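Local coordinates for protein oxidoreductase (Thermotoga maritima, PDB 1ZH8) that probably catalyses the NADP-dependent oxidation or reduction of an unidentified alcohol or carbonyl substrate, as a member of the GFO/IDH/MocA family, at residues A[38-43]-A[290-295]; A[231-236]-A[247-252]. All blocks are in the same frame, centred on the assembly; numbering follows the deposited sequence. Where two conformers were deposited one is given.

Contact 1. Residues A[38-43]-A[290-295]. With NAP (NADP nicotinamide-adenine-dinucleotide phosphate), chain D.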
ATOM      1  N   LEU A  38      10.347  24.806  25.804  1.00 35.48           N
ATOM      2  CA  LEU A  38      10.189  26.147  26.369  1.00 33.94           C
ATOM      3  C   LEU A  38      11.348  26.580  27.230  1.00 34.92           C
ATOM      4  O   LEU A  38      11.745  27.747  27.199  1.00 34.98           O
ATOM      5  CB  LEU A  38       8.897  26.235  27.158  1.00 33.81           C
ATOM      6  CG  LEU A  38       7.689  26.460  26.253  1.00 35.99           C
ATOM      7  CD1 LEU A  38       6.387  26.373  27.085  1.00 31.15           C
ATOM      8  CD2 LEU A  38       7.806  27.810  25.439  1.00 28.74           C
ATOM      9  N   LYS A  39      11.899  25.630  27.988  1.00 36.68           N
ATOM     10  CA  LYS A  39      13.040  25.885  28.858  1.00 37.02           C
ATOM     11  C   LYS A  39      14.257  26.275  28.036  1.00 37.84           C
ATOM     12  O   LYS A  39      15.165  26.943  28.533  1.00 38.70           O
ATOM     13  CB  LYS A  39      13.369  24.644  29.688  1.00 38.56           C
ATOM     14  CG  LYS A  39      12.554  24.459  30.969  1.00 40.24           C
ATOM     15  CD  LYS A  39      13.072  23.223  31.737  1.00 43.26           C
ATOM     16  CE  LYS A  39      12.234  22.914  32.989  1.00 46.00           C
ATOM     17  NZ  LYS A  39      11.990  24.117  33.849  1.00 42.20           N
ATOM     18  N   ASN A  40      14.285  25.850  26.774  1.00 38.17           N
ATOM     19  CA  ASN A  40      15.387  26.210  25.887  1.00 37.26           C
ATOM     20  C   ASN A  40      15.151  27.529  25.167  1.00 36.46           C
ATOM     21  O   ASN A  40      16.022  28.015  24.458  1.00 35.04           O
ATOM     22  CB  ASN A  40      15.654  25.082  24.893  1.00 38.09           C
ATOM     23  CG  ASN A  40      16.379  23.912  25.533  1.00 39.62           C
ATOM     24  OD1 ASN A  40      16.839  23.993  26.677  1.00 45.24           O
ATOM     25  ND2 ASN A  40      16.488  22.820  24.801  1.00 38.94           N
ATOM     26  N   LEU A  41      13.969  28.104  25.369  1.00 36.16           N
ATOM     27  CA  LEU A  41      13.579  29.341  24.715  1.00 35.48           C
ATOM     28  C   LEU A  41      13.195  30.425  25.718  1.00 36.54           C
ATOM     29  O   LEU A  41      12.305  31.233  25.449  1.00 38.12           O
ATOM     30  CB  LEU A  41      12.418  29.075  23.752  1.00 32.84           C
ATOM     31  CG  LEU A  41      12.742  28.087  22.632  1.00 33.30           C
ATOM     32  CD1 LEU A  41      11.488  27.702  21.862  1.00 32.71           C
ATOM     33  CD2 LEU A  41      13.782  28.670  21.690  1.00 28.62           C
ATOM     34  N   SER A  42      13.869  30.471  26.862  1.00 36.43           N
ATOM     35  CA  SER A  42      13.483  31.437  27.903  1.00 37.11           C
ATOM     36  C   SER A  42      13.847  32.873  27.522  1.00 37.76           C
ATOM     37  O   SER A  42      13.434  33.820  28.181  1.00 37.70           O
ATOM     38  CB  SER A  42      14.078  31.069  29.256  1.00 35.39           C
ATOM     39  OG  SER A  42      15.463  30.881  29.121  1.00 36.95           O
ATOM     40  N   HIS A  43      14.605  33.039  26.448  1.00 38.02           N
ATOM     41  CA  HIS A  43      14.859  34.375  25.944  1.00 39.36           C
ATOM     42  C   HIS A  43      13.662  34.909  25.141  1.00 40.10           C
ATOM     43  O   HIS A  43      13.595  36.110  24.859  1.00 40.97           O
ATOM     44  CB  HIS A  43      16.155  34.416  25.136  1.00 38.37           C
ATOM     45  CG  HIS A  43      16.177  33.462  23.990  1.00 41.01           C
ATOM     46  ND1 HIS A  43      16.348  32.105  24.158  1.00 45.28           N
ATOM     47  CD2 HIS A  43      16.047  33.663  22.657  1.00 44.07           C
ATOM     48  CE1 HIS A  43      16.314  31.510  22.977  1.00 45.95           C
ATOM     49  NE2 HIS A  43      16.129  32.434  22.051  1.00 45.45           N
ATOM     50  N   SER A 290      11.667  19.568  17.309  1.00 35.05           N
ATOM     51  CA  SER A 290      10.609  20.172  16.507  1.00 35.92           C
ATOM     52  C   SER A 290       9.628  21.016  17.323  1.00 36.24           C
ATOM     53  O   SER A 290       9.076  21.991  16.807  1.00 36.45           O
ATOM     54  CB  SER A 290       9.846  19.100  15.711  1.00 39.51           C
ATOM     55  OG  SER A 290       9.311  18.097  16.564  1.00 39.55           O
ATOM     56  N   TYR A 291       9.405  20.642  18.585  1.00 34.04           N
ATOM     57  CA  TYR A 291       8.581  21.442  19.496  1.00 35.13           C
ATOM     58  C   TYR A 291       9.239  22.788  19.746  1.00 35.73           C
ATOM     59  O   TYR A 291       8.580  23.824  19.761  1.00 36.63           O
ATOM     60  CB  TYR A 291       8.364  20.701  20.821  1.00 34.50           C
ATOM     61  CG  TYR A 291       7.790  19.328  20.611  1.00 33.00           C
ATOM     62  CD1 TYR A 291       6.426  19.166  20.346  1.00 25.12           C
ATOM     63  CD2 TYR A 291       8.613  18.192  20.622  1.00 33.16           C
ATOM     64  CE1 TYR A 291       5.888  17.907  20.118  1.00 34.86           C
ATOM     65  CE2 TYR A 291       8.081  16.916  20.397  1.00 29.94           C
ATOM     66  CZ  TYR A 291       6.718  16.794  20.147  1.00 36.07           C
ATOM     67  OH  TYR A 291       6.163  15.562  19.948  1.00 37.97           O
ATOM     68  N   GLN A 292      10.552  22.770  19.921  1.00 34.90           N
ATOM     69  CA  GLN A 292      11.288  23.998  20.116  1.00 35.23           C
ATOM     70  C   GLN A 292      11.160  24.837  18.857  1.00 35.80           C
ATOM     71  O   GLN A 292      10.932  26.045  18.924  1.00 36.51           O
ATOM     72  CB  GLN A 292      12.748  23.678  20.395  1.00 33.97           C
ATOM     73  CG  GLN A 292      13.581  24.871  20.743  1.00 33.36           C
ATOM     74  CD  GLN A 292      14.998  24.476  21.079  1.00 40.06           C
ATOM     75  OE1 GLN A 292      15.235  23.505  21.811  1.00 40.25           O
ATOM     76  NE2 GLN A 292      15.956  25.216  20.534  1.00 34.51           N
ATOM     77  N   LYS A 293      11.294  24.173  17.714  1.00 35.49           N
ATOM     78  CA  LYS A 293      11.252  24.841  16.434  1.00 37.59           C
ATOM     79  C   LYS A 293       9.892  25.492  16.177  1.00 37.46           C
ATOM     80  O   LYS A 293       9.822  26.607  15.646  1.00 37.67           O
ATOM     81  CB  LYS A 293      11.648  23.879  15.321  1.00 38.01           C
ATOM     82  CG  LYS A 293      13.134  23.874  15.069  1.00 41.03           C
ATOM     83  CD  LYS A 293      13.438  23.135  13.785  1.00 60.89           C
ATOM     84  CE  LYS A 293      13.446  24.065  12.567  1.00 66.38           C
ATOM     85  NZ  LYS A 293      13.478  23.291  11.275  1.00 69.20           N
ATOM     86  N   GLU A 294       8.820  24.820  16.581  1.00 36.93           N
ATOM     87  CA  GLU A 294       7.506  25.390  16.393  1.00 38.06           C
ATOM     88  C   GLU A 294       7.252  26.585  17.328  1.00 37.45           C
ATOM     89  O   GLU A 294       6.544  27.524  16.949  1.00 36.81           O
ATOM     90  CB  GLU A 294       6.385  24.329  16.447  1.00 38.78           C
ATOM     91  CG  GLU A 294       6.120  23.719  17.802  1.00 40.02           C
ATOM     92  CD  GLU A 294       5.079  22.616  17.768  1.00 43.60           C
ATOM     93  OE1 GLU A 294       4.394  22.449  16.732  1.00 39.16           O
ATOM     94  OE2 GLU A 294       4.942  21.908  18.792  1.00 44.14           O
ATOM     95  N   PHE A 295       7.834  26.571  18.527  1.00 37.46           N
ATOM     96  CA  PHE A 295       7.655  27.699  19.453  1.00 38.00           C
ATOM     97  C   PHE A 295       8.411  28.937  18.962  1.00 39.40           C
ATOM     98  O   PHE A 295       7.930  30.067  19.077  1.00 40.73           O
ATOM     99  CB  PHE A 295       8.045  27.335  20.888  1.00 37.57           C
ATOM    100  CG  PHE A 295       6.916  26.724  21.690  1.00 37.08           C
ATOM    101  CD1 PHE A 295       5.880  27.512  22.173  1.00 36.98           C
ATOM    102  CD2 PHE A 295       6.904  25.358  21.976  1.00 42.60           C
ATOM    103  CE1 PHE A 295       4.822  26.950  22.911  1.00 39.70           C
ATOM    104  CE2 PHE A 295       5.865  24.782  22.712  1.00 46.15           C
ATOM    105  CZ  PHE A 295       4.816  25.589  23.185  1.00 40.79           C
TER
HETATM  106  PA  NAP D 400      -3.214  14.372  28.728  1.00 28.47           P
HETATM  107  O1A NAP D 400      -2.028  13.821  29.434  1.00 32.37           O
HETATM  108  O2A NAP D 400      -4.481  13.730  29.116  1.00 26.84           O
HETATM  109  O5B NAP D 400      -3.227  15.962  28.937  1.00 30.12           O
HETATM  110  C5B NAP D 400      -4.447  16.666  28.973  1.00 31.72           C
HETATM  111  C4B NAP D 400      -4.387  17.640  30.134  1.00 31.67           C
HETATM  112  O4B NAP D 400      -5.494  18.531  30.083  1.00 31.92           O
HETATM  113  C3B NAP D 400      -4.468  16.929  31.480  1.00 29.91           C
HETATM  114  O3B NAP D 400      -3.637  17.663  32.332  1.00 30.83           O
HETATM  115  C2B NAP D 400      -5.931  17.129  31.839  1.00 33.34           C
HETATM  116  O2B NAP D 400      -6.451  16.959  33.152  1.00 39.31           O
HETATM  117  C1B NAP D 400      -6.127  18.549  31.353  1.00 30.87           C
HETATM  118  N9A NAP D 400      -7.546  18.872  31.234  1.00 30.92           N
HETATM  119  C8A NAP D 400      -8.585  18.030  30.907  1.00 28.15           C
HETATM  120  N7A NAP D 400      -9.726  18.755  30.896  1.00 29.54           N
HETATM  121  C5A NAP D 400      -9.422  20.041  31.216  1.00 33.50           C
HETATM  122  C6A NAP D 400     -10.185  21.193  31.356  1.00 31.39           C
HETATM  123  N6A NAP D 400     -11.496  21.160  31.185  1.00 35.32           N
HETATM  124  N1A NAP D 400      -9.583  22.382  31.674  1.00 33.09           N
HETATM  125  C2A NAP D 400      -8.224  22.425  31.875  1.00 36.41           C
HETATM  126  N3A NAP D 400      -7.464  21.290  31.747  1.00 28.65           N
HETATM  127  C4A NAP D 400      -8.054  20.123  31.421  1.00 32.47           C
HETATM  128  O3  NAP D 400      -3.017  14.165  27.156  1.00 25.47           O
HETATM  129  PN  NAP D 400      -1.754  14.708  26.323  1.00 27.99           P
HETATM  130  O1N NAP D 400      -0.892  15.681  27.068  1.00 25.81           O
HETATM  131  O2N NAP D 400      -1.251  13.469  25.747  1.00 28.02           O
HETATM  132  O5D NAP D 400      -2.411  15.545  25.113  1.00 30.35           O
HETATM  133  C5D NAP D 400      -2.853  16.887  25.220  1.00 26.73           C
HETATM  134  C4D NAP D 400      -2.796  17.535  23.838  1.00 27.06           C
HETATM  135  O4D NAP D 400      -1.469  17.428  23.337  1.00 34.85           O
HETATM  136  C3D NAP D 400      -3.701  16.800  22.844  1.00 26.91           C
HETATM  137  O3D NAP D 400      -4.371  17.713  22.007  1.00 31.49           O
HETATM  138  C2D NAP D 400      -2.764  15.955  22.015  1.00 28.93           C
HETATM  139  O2D NAP D 400      -3.235  15.749  20.699  1.00 30.92           O
HETATM  140  C1D NAP D 400      -1.484  16.775  22.072  1.00 31.93           C
HETATM  141  N1N NAP D 400      -0.312  15.922  21.893  1.00 29.96           N
HETATM  142  C2N NAP D 400       0.530  16.197  20.854  1.00 29.38           C
HETATM  143  C3N NAP D 400       1.662  15.409  20.625  1.00 33.96           C
HETATM  144  C7N NAP D 400       2.706  15.841  19.625  1.00 35.45           C
HETATM  145  O7N NAP D 400       3.795  14.969  19.437  1.00 31.58           O
HETATM  146  N7N NAP D 400       2.605  17.004  18.953  1.00 28.13           N
HETATM  147  C4N NAP D 400       1.929  14.334  21.484  1.00 31.76           C
HETATM  148  C5N NAP D 400       1.069  14.067  22.557  1.00 35.40           C
HETATM  149  C6N NAP D 400      -0.057  14.872  22.752  1.00 36.13           C
HETATM  150  P2B NAP D 400      -5.756  16.901  34.603  1.00 37.42           P
HETATM  151  O1X NAP D 400      -5.546  18.288  35.174  1.00 37.87           O
HETATM  152  O2X NAP D 400      -4.413  16.211  34.541  1.00 37.32           O
HETATM  153  O3X NAP D 400      -6.739  16.119  35.448  1.00 38.21           O

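Contact 2. Residues A[231-236]-A[247-252]. With NA (sodium ion), chain C.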
HETATM    1  N   MSE A 231     -10.790   3.295  16.408  0.50 43.66           N
HETATM    2  CA  MSE A 231     -10.057   2.557  15.366  0.50 42.40           C
HETATM    3  C   MSE A 231      -8.547   2.705  15.600  0.50 40.96           C
HETATM    4  O   MSE A 231      -8.101   3.647  16.266  0.50 41.82           O
HETATM    5  CB  MSE A 231     -10.468   3.013  13.956  0.50 41.79           C
HETATM    6  CG  MSE A 231     -11.969   2.895  13.632  0.50 43.39           C
HETATM    7 SE   MSE A 231     -12.600   1.178  12.879  0.50 60.88          SE
HETATM    8  CE  MSE A 231     -14.506   1.623  12.648  0.50 53.53           C
ATOM      9  N   ASP A 232      -7.765   1.760  15.091  1.00 39.06           N
ATOM     10  CA  ASP A 232      -6.336   1.722  15.374  1.00 36.24           C
ATOM     11  C   ASP A 232      -5.519   1.135  14.225  1.00 33.69           C
ATOM     12  O   ASP A 232      -4.306   1.025  14.318  1.00 32.69           O
ATOM     13  CB  ASP A 232      -6.092   0.955  16.681  1.00 35.86           C
ATOM     14  CG  ASP A 232      -6.747  -0.417  16.688  1.00 35.52           C
ATOM     15  OD1 ASP A 232      -6.571  -1.182  15.722  1.00 43.54           O
ATOM     16  OD2 ASP A 232      -7.427  -0.750  17.674  1.00 41.97           O
ATOM     17  N   PHE A 233      -6.204   0.762  13.152  1.00 31.60           N
ATOM     18  CA  PHE A 233      -5.555   0.281  11.951  1.00 32.30           C
ATOM     19  C   PHE A 233      -6.117   0.994  10.731  1.00 33.34           C
ATOM     20  O   PHE A 233      -7.315   1.209  10.622  1.00 35.33           O
ATOM     21  CB  PHE A 233      -5.704  -1.230  11.812  1.00 29.69           C
ATOM     22  CG  PHE A 233      -5.119  -1.776  10.537  1.00 34.79           C
ATOM     23  CD1 PHE A 233      -5.884  -1.840   9.371  1.00 36.51           C
ATOM     24  CD2 PHE A 233      -3.807  -2.199  10.491  1.00 30.49           C
ATOM     25  CE1 PHE A 233      -5.355  -2.325   8.197  1.00 35.75           C
ATOM     26  CE2 PHE A 233      -3.264  -2.688   9.305  1.00 37.08           C
ATOM     27  CZ  PHE A 233      -4.041  -2.751   8.158  1.00 38.51           C
ATOM     28  N   LEU A 234      -5.248   1.375   9.809  1.00 33.36           N
ATOM     29  CA  LEU A 234      -5.698   2.058   8.608  1.00 32.03           C
ATOM     30  C   LEU A 234      -4.794   1.657   7.447  1.00 31.73           C
ATOM     31  O   LEU A 234      -3.577   1.634   7.600  1.00 32.51           O
ATOM     32  CB  LEU A 234      -5.666   3.563   8.829  1.00 31.57           C
ATOM     33  CG  LEU A 234      -5.990   4.408   7.601  1.00 35.79           C
ATOM     34  CD1 LEU A 234      -7.449   4.142   7.258  1.00 44.82           C
ATOM     35  CD2 LEU A 234      -5.764   5.881   7.842  1.00 29.88           C
ATOM     36  N   SER A 235      -5.384   1.296   6.309  1.00 31.66           N
ATOM     37  CA  SER A 235      -4.626   1.141   5.059  1.00 31.33           C
ATOM     38  C   SER A 235      -5.300   1.936   3.944  1.00 33.18           C
ATOM     39  O   SER A 235      -6.532   1.872   3.772  1.00 36.06           O
ATOM     40  CB  SER A 235      -4.498  -0.323   4.669  1.00 31.68           C
ATOM     41  OG  SER A 235      -3.465  -0.497   3.719  1.00 30.68           O
ATOM     42  N   SER A 236      -4.500   2.669   3.177  1.00 32.82           N
ATOM     43  CA  SER A 236      -5.033   3.621   2.208  1.00 33.63           C
ATOM     44  C   SER A 236      -4.215   3.732   0.932  1.00 33.75           C
ATOM     45  O   SER A 236      -2.998   3.564   0.949  1.00 32.61           O
ATOM     46  CB  SER A 236      -5.108   5.006   2.844  1.00 33.71           C
ATOM     47  OG  SER A 236      -3.812   5.480   3.110  1.00 32.74           O
ATOM     48  N   ASN A 247       0.665   5.209  -0.763  1.00 32.38           N
ATOM     49  CA  ASN A 247       0.126   4.177   0.133  1.00 33.92           C
ATOM     50  C   ASN A 247       0.495   4.550   1.556  1.00 33.56           C
ATOM     51  O   ASN A 247       1.658   4.776   1.872  1.00 36.82           O
ATOM     52  CB  ASN A 247       0.712   2.782  -0.151  1.00 33.88           C
ATOM     53  CG  ASN A 247       0.184   2.145  -1.432  1.00 43.22           C
ATOM     54  OD1 ASN A 247      -0.500   2.787  -2.245  1.00 49.48           O
ATOM     55  ND2 ASN A 247       0.505   0.861  -1.622  1.00 41.67           N
ATOM     56  N   TYR A 248      -0.480   4.591   2.435  1.00 32.89           N
ATOM     57  CA  TYR A 248      -0.194   4.899   3.817  1.00 32.66           C
ATOM     58  C   TYR A 248      -0.940   3.867   4.633  1.00 33.01           C
ATOM     59  O   TYR A 248      -2.179   3.788   4.529  1.00 32.84           O
ATOM     60  CB  TYR A 248      -0.647   6.326   4.149  1.00 31.62           C
ATOM     61  CG  TYR A 248      -0.823   6.636   5.626  1.00 33.82           C
ATOM     62  CD1 TYR A 248       0.271   6.691   6.493  1.00 27.77           C
ATOM     63  CD2 TYR A 248      -2.086   6.916   6.143  1.00 35.69           C
ATOM     64  CE1 TYR A 248       0.100   6.984   7.826  1.00 29.89           C
ATOM     65  CE2 TYR A 248      -2.270   7.235   7.489  1.00 28.27           C
ATOM     66  CZ  TYR A 248      -1.175   7.260   8.325  1.00 32.32           C
ATOM     67  OH  TYR A 248      -1.354   7.577   9.654  1.00 32.89           O
ATOM     68  N   THR A 249      -0.179   3.062   5.392  1.00 29.94           N
ATOM     69  CA  THR A 249      -0.721   1.991   6.247  1.00 30.00           C
ATOM     70  C   THR A 249      -0.145   2.119   7.662  1.00 31.96           C
ATOM     71  O   THR A 249       1.065   2.307   7.834  1.00 30.70           O
ATOM     72  CB  THR A 249      -0.364   0.601   5.698  1.00 28.93           C
ATOM     73  OG1 THR A 249      -0.988   0.426   4.437  1.00 37.16           O
ATOM     74  CG2 THR A 249      -0.835  -0.491   6.602  1.00 24.99           C
ATOM     75  N   ILE A 250      -1.002   2.034   8.676  1.00 31.43           N
ATOM     76  CA  ILE A 250      -0.532   2.119  10.050  1.00 29.90           C
ATOM     77  C   ILE A 250      -1.349   1.243  10.971  1.00 29.83           C
ATOM     78  O   ILE A 250      -2.567   1.132  10.815  1.00 32.71           O
ATOM     79  CB  ILE A 250      -0.513   3.571  10.564  1.00 30.66           C
ATOM     80  CG1 ILE A 250       0.092   3.667  11.983  1.00 26.28           C
ATOM     81  CG2 ILE A 250      -1.915   4.181  10.514  1.00 29.86           C
ATOM     82  CD1 ILE A 250       0.480   5.104  12.384  1.00 28.20           C
ATOM     83  N   SER A 251      -0.666   0.612  11.922  1.00 28.79           N
ATOM     84  CA  SER A 251      -1.305  -0.078  13.037  1.00 26.54           C
ATOM     85  C   SER A 251      -0.766   0.537  14.296  1.00 26.28           C
ATOM     86  O   SER A 251       0.430   0.572  14.505  1.00 25.53           O
ATOM     87  CB  SER A 251      -0.965  -1.556  13.037  1.00 24.61           C
ATOM     88  OG  SER A 251      -1.518  -2.183  14.185  1.00 31.46           O
ATOM     89  N   TYR A 252      -1.638   1.048  15.142  1.00 27.89           N
ATOM     90  CA  TYR A 252      -1.155   1.566  16.402  1.00 27.61           C
ATOM     91  C   TYR A 252      -0.834   0.451  17.399  1.00 29.59           C
ATOM     92  O   TYR A 252      -0.099   0.691  18.357  1.00 32.48           O
ATOM     93  CB  TYR A 252      -2.127   2.571  16.958  1.00 24.83           C
ATOM     94  CG  TYR A 252      -2.047   3.869  16.212  1.00 23.85           C
ATOM     95  CD1 TYR A 252      -2.736   4.046  15.018  1.00 25.65           C
ATOM     96  CD2 TYR A 252      -1.285   4.931  16.702  1.00 24.55           C
ATOM     97  CE1 TYR A 252      -2.663   5.253  14.313  1.00 28.35           C
ATOM     98  CE2 TYR A 252      -1.194   6.126  16.015  1.00 26.33           C
ATOM     99  CZ  TYR A 252      -1.885   6.283  14.820  1.00 31.72           C
ATOM    100  OH  TYR A 252      -1.814   7.472  14.135  1.00 29.89           O
TER
HETATM  101 NA    NA C 329      -9.351  -0.033  19.219  1.00 40.19          NA
HETATM  102  O   HOH W   1      -4.077  -1.909  15.433  1.00 41.09           O

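Contact 1. Residues A[38-43]-A[290-295]
Gln-292, on the first turns of helix 290-303, reaches across to Asn-40 and Leu-41, at the C-terminal end of helix 28-39, the first helix of the Rossmann fold. Its CG stands anti to the backbone N (chi1 -174°) and the extended chain carries it outward. CB leads off the helix; CG lies 3.7 Å from Leu-41 CD1; CD comes beside Asn-40 CB; and OE1 accepts a weak hydrogen bond of 3.3 Å from Asn-40 ND2, the two amide planes standing nearly perpendicular. NE2 turns back to its own helix, where Glu-296 takes a weak bond. A glutamine suits this margin, its methylenes packing on leucine while its amide finds polar company. Leu-41 CD1 also sits 3.6 Å from Phe-295 CB, among buried apolar side chains.

Tyr-291 leaves the same helix in another direction, towards the cofactor. Its OH donates to the nicotinamide carboxamide oxygen O7N of NADP; the modelled length of 2.5 Å is unusually short and should be read with caution. A phenylalanine here would probably leave that carboxamide without its hydroxyl partner and freer to turn.

Inside, Phe-295 offers one ring face to Leu-38 and meets His-34 edge-to-face. Leu-38 CD2 makes a CH-pi contact, 3.9 Å from the Phe-295 ring centroid and 15° off the ring normal.

Contact 2. Residues A[231-236]-A[247-252]
Leu-234, Ser-236 and Tyr-248 are the residues most covered where strands 233-240 and 245-251 pair as an antiparallel beta hairpin in the C-terminal domain's large sheet. All three point to the face covered by helix 195-211. Leu-234 is hydrogen-bonded in both directions with Ile-250, its N giving to Ile-250 O and its O accepting from Ile-250 N at 2.8 Å. Its branched end suits the greasy layer: CD2 meets Tyr-248 CE2 at 3.8 Å, the two side chains crossing at about a right angle, while Leu-196 of the covering helix packs on it.

Ser-236 is small enough to fold back on the backbone. With OG between its own N and carbonyl carbon (chi1 66°), the hydroxyl donates to Tyr-248 O at 2.7 Å, in the carbonyl plane and on a lone pair. The same oxygen receives a weak bond from Ser-236 N, while Tyr-248 N returns a bond to Ser-236 O. The Tyr-248 ring has the Ser-236 hydroxyl at its edge, and its own OH bonds to His-203.

On the other face, Ser-235 OG and Thr-249 OG1 share a hydrogen bond of 2.7 Å at the interface with the second subunit, whose Phe-165 packs on both residues. At the strand start, Asp-232 and Phe-233 both face Lys-222 in a classic beta bulge. Asp-232 OD2 binds the sodium ion at 2.6 Å, beside Asp-223 and the carbonyls of Ser-225, Leu-228 and Gly-230. Its OD1 takes bonds from Leu-224 N and from a water that also meets Ser-251 OG at 2.9 Å, itself hydrogen-bonded to Leu-254 N. With both carboxylate oxygens so engaged, Asp-232 is probably ionised, and its charge would offset that of the sodium ion.

Overall arrangement
From the N terminus the chain passes through residues 38-43 early in the Rossmann domain, completes that domain's parallel sheet, and enters the large mixed sheet of the C-terminal domain. There contact 2 closes a short loop of ten residues, the far end of a hairpin whose strands run on to a four-residue turn. Only later does helix 290-303 return to the first Rossmann helix and close the 246-residue loop of contact 1, which therefore encloses contact 2 without crossing it. Their centres lie 31 Å apart, on opposite sides of the chain's centre. Contact 1 ties a late helix to the nucleotide-binding domain; contact 2 joins neighbouring strands within the sheet that faces the second subunit.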